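Local coordinates for conserved protein (Methanosarcina mazei, PDB 2NR4), which is of unknown function but binds flavin mononucleotide, as a flavoprotein related to other FMN-binding proteins, at residues A[90-95]-A[205-210]; A[45-50]-A[64-69]; A[68-71]-A[75-78]; A[110-115]-A[119-124]. One frame throughout, in Å; residues are numbered along the deposited sequence.

Contact 1. Residues A[90-95]-A[205-210]; sequences STFSDL and KLIYEA. With FMN (flavin mononucleotide), chain C.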
# COMPACT_ATOMS: atom_id res chain seq x y z
N SER A 90 -7.72 -15.27 3.98
CA SER A 90 -8.81 -15.37 3.00
C SER A 90 -8.35 -16.04 1.70
O SER A 90 -9.15 -16.55 0.92
CB SER A 90 -9.44 -14.02 2.73
OG SER A 90 -8.50 -13.21 2.06
N THR A 91 -7.05 -16.03 1.43
CA THR A 91 -6.56 -16.67 0.22
C THR A 91 -6.49 -18.17 0.35
O THR A 91 -6.87 -18.89 -0.57
CB THR A 91 -5.13 -16.18 -0.16
OG1 THR A 91 -5.16 -14.78 -0.37
CG2 THR A 91 -4.60 -16.91 -1.42
N PHE A 92 -5.97 -18.65 1.48
CA PHE A 92 -5.62 -20.06 1.63
C PHE A 92 -6.52 -20.82 2.56
O PHE A 92 -6.33 -22.04 2.75
CB PHE A 92 -4.17 -20.20 2.12
CG PHE A 92 -3.16 -19.68 1.14
CD1 PHE A 92 -2.92 -20.36 -0.06
CD2 PHE A 92 -2.47 -18.51 1.39
CE1 PHE A 92 -1.99 -19.85 -0.99
CE2 PHE A 92 -1.57 -18.01 0.47
CZ PHE A 92 -1.32 -18.69 -0.70
N SER A 93 -7.50 -20.13 3.14
CA SER A 93 -8.40 -20.74 4.12
C SER A 93 -9.82 -20.27 3.92
O SER A 93 -10.12 -19.55 2.98
CB SER A 93 -7.98 -20.40 5.55
OG SER A 93 -6.63 -20.73 5.79
N ASP A 94 -10.69 -20.73 4.81
CA ASP A 94 -12.07 -20.28 4.87
C ASP A 94 -12.17 -19.40 6.12
O ASP A 94 -11.85 -19.84 7.23
CB ASP A 94 -13.03 -21.47 5.01
CG ASP A 94 -12.87 -22.52 3.91
OD1 ASP A 94 -13.73 -22.56 3.00
OD2 ASP A 94 -11.92 -23.33 3.97
N LEU A 95 -12.60 -18.16 5.96
CA LEU A 95 -12.89 -17.35 7.13
C LEU A 95 -14.16 -17.93 7.74
O LEU A 95 -15.03 -18.41 7.03
CB LEU A 95 -13.09 -15.88 6.77
CG LEU A 95 -11.97 -15.07 6.12
CD1 LEU A 95 -12.28 -13.59 6.28
CD2 LEU A 95 -10.61 -15.35 6.73
N LYS A 205 4.50 -16.53 7.49
CA LYS A 205 4.46 -17.87 8.11
C LYS A 205 3.22 -18.64 7.65
O LYS A 205 3.30 -19.84 7.35
CB LYS A 205 4.49 -17.75 9.63
CG LYS A 205 5.50 -18.68 10.35
CD LYS A 205 5.59 -18.36 11.86
CE LYS A 205 7.04 -18.42 12.39
NZ LYS A 205 7.41 -19.63 13.22
N LEU A 206 2.09 -17.95 7.56
CA LEU A 206 0.87 -18.59 7.06
C LEU A 206 0.97 -19.05 5.62
O LEU A 206 0.38 -20.09 5.25
CB LEU A 206 -0.36 -17.71 7.29
CG LEU A 206 -0.78 -17.42 8.74
CD1 LEU A 206 -2.06 -16.61 8.70
CD2 LEU A 206 -1.01 -18.71 9.57
N ILE A 207 1.66 -18.28 4.77
CA ILE A 207 1.88 -18.68 3.37
C ILE A 207 2.68 -19.99 3.28
O ILE A 207 2.32 -20.89 2.50
CB ILE A 207 2.55 -17.55 2.51
CG1 ILE A 207 1.56 -16.40 2.29
CG2 ILE A 207 2.93 -18.08 1.15
CD1 ILE A 207 2.15 -15.06 1.81
N TYR A 208 3.75 -20.05 4.07
CA TYR A 208 4.63 -21.22 4.18
C TYR A 208 3.86 -22.46 4.64
O TYR A 208 3.90 -23.50 3.95
CB TYR A 208 5.81 -20.90 5.09
CG TYR A 208 6.93 -20.19 4.38
CD1 TYR A 208 6.74 -18.95 3.79
CD2 TYR A 208 8.19 -20.76 4.30
CE1 TYR A 208 7.77 -18.29 3.14
CE2 TYR A 208 9.24 -20.10 3.65
CZ TYR A 208 9.02 -18.87 3.06
OH TYR A 208 10.05 -18.23 2.40
N GLU A 209 3.16 -22.35 5.78
CA GLU A 209 2.25 -23.40 6.27
C GLU A 209 1.24 -23.85 5.21
O GLU A 209 1.00 -25.05 5.07
CB GLU A 209 1.50 -22.95 7.52
CG GLU A 209 2.37 -22.69 8.74
CD GLU A 209 1.59 -22.06 9.90
OE1 GLU A 209 0.33 -22.10 9.91
OE2 GLU A 209 2.25 -21.52 10.81
N ALA A 210 0.66 -22.92 4.47
CA ALA A 210 -0.30 -23.26 3.41
C ALA A 210 0.35 -24.06 2.29
O ALA A 210 -0.31 -24.89 1.65
CB ALA A 210 -0.95 -22.00 2.84
N1 FMN C . -8.77 -14.19 -8.30
C2 FMN C . -9.68 -13.76 -9.25
O2 FMN C . -10.44 -14.59 -9.75
N3 FMN C . -9.70 -12.44 -9.65
C4 FMN C . -8.83 -11.53 -9.08
O4 FMN C . -8.98 -10.32 -9.25
C4A FMN C . -7.92 -11.95 -8.11
N5 FMN C . -7.03 -11.06 -7.53
C5A FMN C . -6.14 -11.47 -6.55
C6 FMN C . -5.26 -10.55 -5.97
C7 FMN C . -4.37 -10.96 -4.99
C7M FMN C . -3.40 -9.95 -4.43
C8 FMN C . -4.34 -12.32 -4.60
C8M FMN C . -3.53 -12.78 -3.45
C9 FMN C . -5.21 -13.25 -5.19
C9A FMN C . -6.13 -12.81 -6.16
N10 FMN C . -7.01 -13.72 -6.76
C10 FMN C . -7.90 -13.29 -7.72
C1' FMN C . -6.90 -15.18 -6.47
C2' FMN C . -7.95 -15.55 -5.43
O2' FMN C . -7.84 -14.69 -4.33
C3' FMN C . -7.66 -16.95 -4.94
O3' FMN C . -7.79 -17.84 -6.04
C4' FMN C . -8.58 -17.34 -3.78
O4' FMN C . -8.03 -18.52 -3.25
C5' FMN C . -10.03 -17.57 -4.24
O5' FMN C . -10.76 -18.26 -3.25
P FMN C . -12.35 -18.57 -3.30
O1P FMN C . -12.46 -19.98 -3.93
O2P FMN C . -13.02 -17.56 -4.25
O3P FMN C . -12.86 -18.61 -1.86

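Contact 2. Residues A[45-50]-A[64-69]; sequences APIGIV and SHTWEN. With FMN (flavin mononucleotide), chain C.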
# COMPACT_ATOMS: atom_id res chain seq x y z
N ALA A 45 -12.44 -13.82 -0.42
CA ALA A 45 -11.24 -14.13 -1.24
C ALA A 45 -10.65 -12.83 -1.80
O ALA A 45 -11.41 -11.96 -2.15
CB ALA A 45 -11.65 -15.03 -2.39
N PRO A 46 -9.33 -12.71 -1.85
CA PRO A 46 -8.76 -11.51 -2.54
C PRO A 46 -9.14 -11.45 -4.00
O PRO A 46 -9.13 -12.46 -4.73
CB PRO A 46 -7.25 -11.67 -2.36
CG PRO A 46 -7.15 -12.46 -1.12
CD PRO A 46 -8.26 -13.50 -1.23
N ILE A 47 -9.53 -10.24 -4.42
CA ILE A 47 -9.96 -10.00 -5.78
C ILE A 47 -9.57 -8.59 -6.12
O ILE A 47 -9.65 -7.72 -5.26
CB ILE A 47 -11.52 -10.10 -5.87
CG1 ILE A 47 -12.00 -11.53 -5.54
CG2 ILE A 47 -12.02 -9.69 -7.23
CD1 ILE A 47 -11.79 -12.52 -6.68
N GLY A 48 -9.17 -8.35 -7.36
CA GLY A 48 -8.87 -6.97 -7.80
C GLY A 48 -10.13 -6.39 -8.46
O GLY A 48 -10.69 -7.01 -9.36
N ILE A 49 -10.63 -5.28 -7.97
CA ILE A 49 -11.72 -4.57 -8.68
C ILE A 49 -11.06 -3.53 -9.60
O ILE A 49 -10.20 -2.73 -9.12
CB ILE A 49 -12.65 -3.92 -7.67
CG1 ILE A 49 -13.43 -5.04 -6.91
CG2 ILE A 49 -13.61 -2.90 -8.35
CD1 ILE A 49 -14.27 -4.55 -5.85
N VAL A 50 -11.45 -3.56 -10.89
CA VAL A 50 -10.83 -2.76 -11.94
C VAL A 50 -11.68 -1.54 -12.25
O VAL A 50 -12.90 -1.68 -12.48
CB VAL A 50 -10.61 -3.56 -13.23
CG1 VAL A 50 -9.68 -2.78 -14.22
CG2 VAL A 50 -10.12 -4.99 -12.93
N SER A 64 -13.69 -20.96 -8.86
CA SER A 64 -13.47 -20.54 -7.48
C SER A 64 -14.80 -20.40 -6.72
O SER A 64 -15.88 -20.37 -7.32
CB SER A 64 -12.73 -19.22 -7.46
OG SER A 64 -13.57 -18.16 -7.91
N HIS A 65 -14.73 -20.29 -5.41
CA HIS A 65 -15.97 -20.12 -4.68
C HIS A 65 -16.62 -18.75 -4.99
O HIS A 65 -17.85 -18.64 -5.12
CB HIS A 65 -15.77 -20.40 -3.19
CG HIS A 65 -16.01 -21.84 -2.82
ND1 HIS A 65 -17.24 -22.46 -2.98
CD2 HIS A 65 -15.18 -22.78 -2.31
CE1 HIS A 65 -17.16 -23.71 -2.57
NE2 HIS A 65 -15.92 -23.94 -2.17
N THR A 66 -15.80 -17.71 -5.10
CA THR A 66 -16.31 -16.38 -5.48
C THR A 66 -17.03 -16.44 -6.82
O THR A 66 -18.11 -15.87 -6.99
CB THR A 66 -15.13 -15.38 -5.59
OG1 THR A 66 -14.42 -15.39 -4.37
CG2 THR A 66 -15.61 -13.98 -5.89
N TRP A 67 -16.41 -17.10 -7.79
CA TRP A 67 -17.03 -17.31 -9.10
C TRP A 67 -18.40 -18.00 -9.00
O TRP A 67 -19.40 -17.51 -9.55
CB TRP A 67 -16.06 -18.10 -9.99
CG TRP A 67 -16.63 -18.62 -11.24
CD1 TRP A 67 -16.79 -17.94 -12.40
CD2 TRP A 67 -17.10 -19.96 -11.50
NE1 TRP A 67 -17.34 -18.76 -13.37
CE2 TRP A 67 -17.53 -20.00 -12.83
CE3 TRP A 67 -17.20 -21.12 -10.71
CZ2 TRP A 67 -18.04 -21.17 -13.43
CZ3 TRP A 67 -17.71 -22.29 -11.30
CH2 TRP A 67 -18.13 -22.30 -12.64
N GLU A 68 -18.46 -19.10 -8.26
CA GLU A 68 -19.70 -19.86 -8.11
C GLU A 68 -20.79 -19.00 -7.48
O GLU A 68 -21.92 -19.02 -7.94
CB GLU A 68 -19.44 -21.14 -7.28
CG GLU A 68 -20.52 -22.22 -7.45
CD GLU A 68 -20.30 -23.44 -6.54
OE1 GLU A 68 -19.20 -23.56 -5.94
OE2 GLU A 68 -21.25 -24.25 -6.41
N ASN A 69 -20.43 -18.18 -6.49
CA ASN A 69 -21.42 -17.35 -5.81
C ASN A 69 -21.92 -16.20 -6.70
O ASN A 69 -23.10 -15.85 -6.67
CB ASN A 69 -20.88 -16.80 -4.49
CG ASN A 69 -20.69 -17.86 -3.41
OD1 ASN A 69 -21.30 -18.93 -3.47
ND2 ASN A 69 -19.86 -17.56 -2.42
N1 FMN C . -8.77 -14.19 -8.30
C2 FMN C . -9.68 -13.76 -9.25
O2 FMN C . -10.44 -14.59 -9.75
N3 FMN C . -9.70 -12.44 -9.65
C4 FMN C . -8.83 -11.53 -9.08
O4 FMN C . -8.98 -10.32 -9.25
C4A FMN C . -7.92 -11.95 -8.11
N5 FMN C . -7.03 -11.06 -7.53
C5A FMN C . -6.14 -11.47 -6.55
C6 FMN C . -5.26 -10.55 -5.97
C7 FMN C . -4.37 -10.96 -4.99
C7M FMN C . -3.40 -9.95 -4.43
C8 FMN C . -4.34 -12.32 -4.60
C8M FMN C . -3.53 -12.78 -3.45
C9 FMN C . -5.21 -13.25 -5.19
C9A FMN C . -6.13 -12.81 -6.16
N10 FMN C . -7.01 -13.72 -6.76
C10 FMN C . -7.90 -13.29 -7.72
C1' FMN C . -6.90 -15.18 -6.47
C2' FMN C . -7.95 -15.55 -5.43
O2' FMN C . -7.84 -14.69 -4.33
C3' FMN C . -7.66 -16.95 -4.94
O3' FMN C . -7.79 -17.84 -6.04
C4' FMN C . -8.58 -17.34 -3.78
O4' FMN C . -8.03 -18.52 -3.25
C5' FMN C . -10.03 -17.57 -4.24
O5' FMN C . -10.76 -18.26 -3.25
P FMN C . -12.35 -18.57 -3.30
O1P FMN C . -12.46 -19.98 -3.93
O2P FMN C . -13.02 -17.56 -4.25
O3P FMN C . -12.86 -18.61 -1.86

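Contact 3. Residues A[68-71]-A[75-78]; sequences ENVL and CLAS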
# COMPACT_ATOMS: atom_id res chain seq x y z
N GLU A 68 -18.46 -19.10 -8.26
CA GLU A 68 -19.70 -19.86 -8.11
C GLU A 68 -20.79 -19.00 -7.48
O GLU A 68 -21.92 -19.02 -7.94
CB GLU A 68 -19.44 -21.14 -7.28
CG GLU A 68 -20.52 -22.22 -7.45
CD GLU A 68 -20.30 -23.44 -6.54
OE1 GLU A 68 -19.20 -23.56 -5.94
OE2 GLU A 68 -21.25 -24.25 -6.41
N ASN A 69 -20.43 -18.18 -6.49
CA ASN A 69 -21.42 -17.35 -5.81
C ASN A 69 -21.92 -16.20 -6.70
O ASN A 69 -23.10 -15.85 -6.67
CB ASN A 69 -20.88 -16.80 -4.49
CG ASN A 69 -20.69 -17.86 -3.41
OD1 ASN A 69 -21.30 -18.93 -3.47
ND2 ASN A 69 -19.86 -17.56 -2.42
N VAL A 70 -21.02 -15.63 -7.49
CA VAL A 70 -21.41 -14.58 -8.42
C VAL A 70 -22.36 -15.10 -9.51
O VAL A 70 -23.40 -14.50 -9.80
CB VAL A 70 -20.20 -13.89 -9.00
CG1 VAL A 70 -20.60 -13.01 -10.19
CG2 VAL A 70 -19.52 -13.04 -7.88
N LEU A 71 -22.00 -16.22 -10.07
CA LEU A 71 -22.85 -16.92 -11.01
C LEU A 71 -24.28 -17.13 -10.48
O LEU A 71 -25.23 -16.76 -11.15
CB LEU A 71 -22.21 -18.25 -11.38
CG LEU A 71 -21.54 -18.39 -12.74
CD1 LEU A 71 -20.50 -17.33 -13.02
CD2 LEU A 71 -20.91 -19.78 -12.80
N CYS A 75 -24.10 -11.01 -6.81
CA CYS A 75 -23.82 -10.00 -5.80
C CYS A 75 -22.47 -10.31 -5.16
O CYS A 75 -22.10 -11.49 -4.97
CB CYS A 75 -24.90 -9.99 -4.71
SG CYS A 75 -24.84 -8.68 -3.46
N LEU A 76 -21.74 -9.24 -4.86
CA LEU A 76 -20.38 -9.35 -4.27
C LEU A 76 -20.09 -8.04 -3.57
O LEU A 76 -20.51 -6.98 -4.05
CB LEU A 76 -19.38 -9.65 -5.40
CG LEU A 76 -17.87 -9.48 -5.29
CD1 LEU A 76 -17.25 -10.22 -6.47
CD2 LEU A 76 -17.41 -7.99 -5.27
N ALA A 77 -19.38 -8.09 -2.44
CA ALA A 77 -19.03 -6.85 -1.74
C ALA A 77 -17.50 -6.70 -1.70
O ALA A 77 -16.79 -7.67 -1.48
CB ALA A 77 -19.55 -6.88 -0.33
N SER A 78 -17.00 -5.49 -1.98
CA SER A 78 -15.62 -5.20 -1.68
C SER A 78 -15.44 -4.97 -0.18
O SER A 78 -16.30 -4.38 0.49
CB SER A 78 -15.21 -3.91 -2.43
OG SER A 78 -16.05 -2.81 -2.08

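Contact 4. Residues A[110-115]-A[119-124]; sequences FPVLKE and WVVFEC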
# COMPACT_ATOMS: atom_id res chain seq x y z
N PHE A 110 -26.57 -8.99 3.23
CA PHE A 110 -25.41 -9.55 2.53
C PHE A 110 -24.14 -9.47 3.42
O PHE A 110 -23.94 -8.48 4.12
CB PHE A 110 -25.23 -8.81 1.18
CG PHE A 110 -24.35 -9.55 0.21
CD1 PHE A 110 -24.84 -10.65 -0.50
CD2 PHE A 110 -23.02 -9.18 0.06
CE1 PHE A 110 -24.04 -11.35 -1.36
CE2 PHE A 110 -22.19 -9.89 -0.79
CZ PHE A 110 -22.69 -10.96 -1.51
N PRO A 111 -23.29 -10.51 3.40
CA PRO A 111 -22.15 -10.55 4.30
C PRO A 111 -21.00 -9.60 3.86
O PRO A 111 -20.63 -9.59 2.67
CB PRO A 111 -21.66 -11.98 4.13
CG PRO A 111 -22.05 -12.37 2.76
CD PRO A 111 -23.38 -11.72 2.57
N VAL A 112 -20.49 -8.84 4.82
CA VAL A 112 -19.21 -8.08 4.64
C VAL A 112 -18.31 -8.46 5.80
O VAL A 112 -18.79 -9.05 6.77
CB VAL A 112 -19.46 -6.56 4.56
CG1 VAL A 112 -20.31 -6.21 3.33
CG2 VAL A 112 -20.08 -5.99 5.85
N LEU A 113 -17.01 -8.19 5.70
CA LEU A 113 -16.11 -8.48 6.81
C LEU A 113 -16.28 -7.50 7.97
O LEU A 113 -16.35 -6.29 7.76
CB LEU A 113 -14.65 -8.48 6.36
CG LEU A 113 -14.33 -9.54 5.30
CD1 LEU A 113 -12.85 -9.39 4.86
CD2 LEU A 113 -14.56 -10.93 5.85
N LYS A 114 -16.32 -8.04 9.19
CA LYS A 114 -16.41 -7.19 10.38
C LYS A 114 -15.17 -6.30 10.52
O LYS A 114 -15.27 -5.19 11.04
CB LYS A 114 -16.54 -8.04 11.62
CG LYS A 114 -17.93 -8.66 11.73
CD LYS A 114 -17.94 -9.69 12.87
CE LYS A 114 -18.01 -9.01 14.20
NZ LYS A 114 -18.92 -9.87 15.04
N GLU A 115 -14.04 -6.82 10.05
CA GLU A 115 -12.77 -6.12 10.11
C GLU A 115 -12.49 -5.26 8.86
O GLU A 115 -11.40 -4.70 8.72
CB GLU A 115 -11.63 -7.10 10.36
CG GLU A 115 -11.63 -7.75 11.77
CD GLU A 115 -11.70 -6.74 12.93
OE1 GLU A 115 -11.06 -5.66 12.87
OE2 GLU A 115 -12.40 -7.04 13.93
N TRP A 119 -16.66 -0.97 3.10
CA TRP A 119 -17.27 -2.02 2.26
C TRP A 119 -18.24 -1.41 1.26
O TRP A 119 -18.83 -0.33 1.53
CB TRP A 119 -17.93 -3.14 3.12
CG TRP A 119 -18.92 -2.62 4.11
CD1 TRP A 119 -18.70 -2.34 5.44
CD2 TRP A 119 -20.29 -2.25 3.85
NE1 TRP A 119 -19.87 -1.83 6.02
CE2 TRP A 119 -20.85 -1.78 5.07
CE3 TRP A 119 -21.11 -2.31 2.71
CZ2 TRP A 119 -22.19 -1.35 5.17
CZ3 TRP A 119 -22.43 -1.88 2.81
CH2 TRP A 119 -22.95 -1.38 4.03
N VAL A 120 -18.39 -2.06 0.12
CA VAL A 120 -19.42 -1.68 -0.86
C VAL A 120 -20.08 -2.97 -1.31
O VAL A 120 -19.39 -3.90 -1.75
CB VAL A 120 -18.84 -0.95 -2.11
CG1 VAL A 120 -19.98 -0.51 -3.07
CG2 VAL A 120 -17.97 0.27 -1.69
N VAL A 121 -21.40 -3.04 -1.20
CA VAL A 121 -22.13 -4.16 -1.78
C VAL A 121 -22.49 -3.83 -3.24
O VAL A 121 -23.12 -2.80 -3.53
CB VAL A 121 -23.43 -4.51 -0.95
CG1 VAL A 121 -24.11 -5.72 -1.59
CG2 VAL A 121 -23.07 -4.78 0.49
N PHE A 122 -22.11 -4.71 -4.15
CA PHE A 122 -22.41 -4.51 -5.58
C PHE A 122 -23.32 -5.60 -6.14
O PHE A 122 -23.12 -6.78 -5.84
CB PHE A 122 -21.14 -4.61 -6.42
CG PHE A 122 -20.10 -3.55 -6.12
CD1 PHE A 122 -20.16 -2.29 -6.74
CD2 PHE A 122 -18.99 -3.87 -5.32
CE1 PHE A 122 -19.12 -1.34 -6.53
CE2 PHE A 122 -18.00 -2.93 -5.08
CZ PHE A 122 -18.07 -1.66 -5.70
N GLU A 123 -24.24 -5.20 -7.02
CA GLU A 123 -24.89 -6.11 -7.96
C GLU A 123 -23.91 -6.32 -9.13
O GLU A 123 -23.39 -5.36 -9.69
CB GLU A 123 -26.21 -5.52 -8.50
CG GLU A 123 -26.79 -6.41 -9.62
CD GLU A 123 -28.22 -6.02 -10.02
OE1 GLU A 123 -28.74 -5.03 -9.44
OE2 GLU A 123 -28.78 -6.72 -10.91
N CYS A 124 -23.64 -7.57 -9.46
CA CYS A 124 -22.84 -7.96 -10.61
C CYS A 124 -23.73 -8.08 -11.83
O CYS A 124 -24.77 -8.79 -11.82
CB CYS A 124 -22.23 -9.33 -10.36
SG CYS A 124 -21.18 -9.39 -8.90

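Contact 1. Residues A[90-95]-A[205-210]
The methyl CB of A210 lies over the ring of F92, 4.1 Å from the ring centroid and 28° off its normal, a CH-pi contact that brings helix 198-210 against the end of helix 84-92. The methyl sits toward the CG side of the ring, with CB of A210 3.6 Å from CG of F92. Alanine suits this place because its single methyl lets the helix backbone come close to a flat partner. Further round, CE2 of F92 approaches CG1 of I207 at 4.0 Å, the two side chains crossing obliquely. On the ring face turned from A210, CG2 of T91 stands 3.6 Å above the plane of F92, over its centre, so the phenyl is held between two methyls. F92 has CG anti to its own carbonyl carbon (chi1 -64°), which swings the ring out toward the other helix. I207 is buried, and A170 of helix 158-176 touches both it and F92, closing the tight side. The loose side begins at S93, just past the end of helix 84-92: S93 and D94 are exposed, as is E209 of the partner helix. T91 holds the flavin through its backbone, its O accepting a bond from FMN O4' at 2.9 Å. This is helix-on-helix packing where the helix beside an FMN ribityl chain meets the C-terminal helices.

Contact 2. Residues A[45-50]-A[64-69]
T66 carries OG1 beside its own backbone N (chi1 -55°) and I47 carries CG1 in the same way (chi1 -64°), which turns the T66 hydroxyl to the flavin phosphate and lets CD1 of I47 meet CG2 of T66 at 4.2 Å. The T66 hydroxyl and backbone N-H both grip one phosphate oxygen, with OG1 2.6 Å from FMN O2P. CB of A45 packs 3.4 Å from OG1 of T66; a methyl is small enough to leave the phosphate room beside it. H65 adds a bond from its backbone N to FMN O1P, 2.7 Å long. S64 is the N-cap of helix 65-73, its OG accepting from W67 N, so the first turn is held in shape under the phosphate. Along strand 43-51 the backbone takes over: G48 N donates almost straight to FMN O4 (2.7 Å, 174°), and P46 O accepts from FMN O2' at 2.6 Å. I47 lays CD1 near the pyrimidine part of the isoalloxazine, 3.5 Å from FMN C2. Cutting I47 back to an alanine is likely to leave that end of the flavin without this apolar neighbour and to take from T66 CG2 one of its contacts. Backbone N-H groups at a helix start, joined by one hydroxyl, are suited to an anionic phosphate, whose charge the helix N-terminus would probably offset in part.

Contact 3. Residues A[68-71]-A[75-78]
Between V70 and the start of strand 75-79 the flat group is the peptide joining C75 to L76, for no ring enters the contact. On one of its faces stands CG2 of V70, well above the peptide plane and 4.2 Å from the carbonyl O of C75. CB of L76 leaves on that same side, whereas the side chain of C75 departs from the other face, where F110 and V121 touch it. The strand thus turns L76 to the helix and C75 to the layer beyond. Although its side chain points away, C75 still has its backbone covered by the helix. The apolar part of the contact is a single meeting of branches: CG2 of V70 lies 3.9 Å from CD1 of L76, the two side chains passing at a slant. With CG anti to the backbone N (chi1 163°), L76 runs past V70 and turns CD1 to its CG2, the methyl beside the valine's own N. A beta-branched valine is short and stiff, suited to a helix pressed close to a strand; leucine is long enough to pass the valine and go on to C124, A35 and T37. V70 also touches C124, of strand 118-130, which places the pair in buried surroundings. Helix 65-73 runs almost directly into strand 75-79, a short connection that leads it into the antiparallel six-stranded barrel, consistent with the split barrel of FMN-binding proteins.

Contact 4. Residues A[110-115]-A[119-124]
From V112 the contact with W119 starts at CB, which lies 4.0 Å from both CB and CG of the tryptophan. CG1 of V112 reaches CB of W119 at 3.9 Å, lies against the CG, CD2 and CE3 side of the indole, and also touches CG2 of V121 at 4.2 Å. CG2 stands over the five-membered ring of W119, 4.0 Å from the centroid and 11° off the normal, a CH-pi contact. W119 has CG between the backbone N and the carbonyl carbon (chi1 55°), which folds the indole back over its own strand, leaving V121 N at the ring edge and a face for the valine. Without the indole, as with a serine in its place, both methyls of V112 would probably lose the aromatic surface beneath them and a gap would open between the layers. Farther along, CD2 of F110 meets CG1 of V121 at 4.0 Å. Both valines are compact enough to fit between the aromatic residues. Strands 110-113 and 119-124 run at 153° with axes 8.2 Å apart, too wide for pairing: the first pairs with strand 100-103, and this small antiparallel sheet packs face to face on the barrel.

Overall arrangement
Contacts 2, 3 and 4 follow one another outward from the flavin. Contacts 2 and 3 share helix 65-73 and have centres 7 Å apart; CG2 of T66, whose hydroxyl binds the phosphate, packs on L76 CD1 at 4.2 Å. Contact 3 joins contact 4, 9 Å away between centres, through neighbouring barrel strands, with probable hydrogen bonds L76 O to F122 N (2.8 Å) and S78 N to V120 O (2.9 Å). The side chain of L76 is about 8 Å from FMN, and that of F110 about 12 Å. Contact 1 approaches the ligand from the helical side: it meets contact 2 where S90 and T91 pack on P46, and contact 4 where L95 CD1 lies 3.5 Å from L113 CD2.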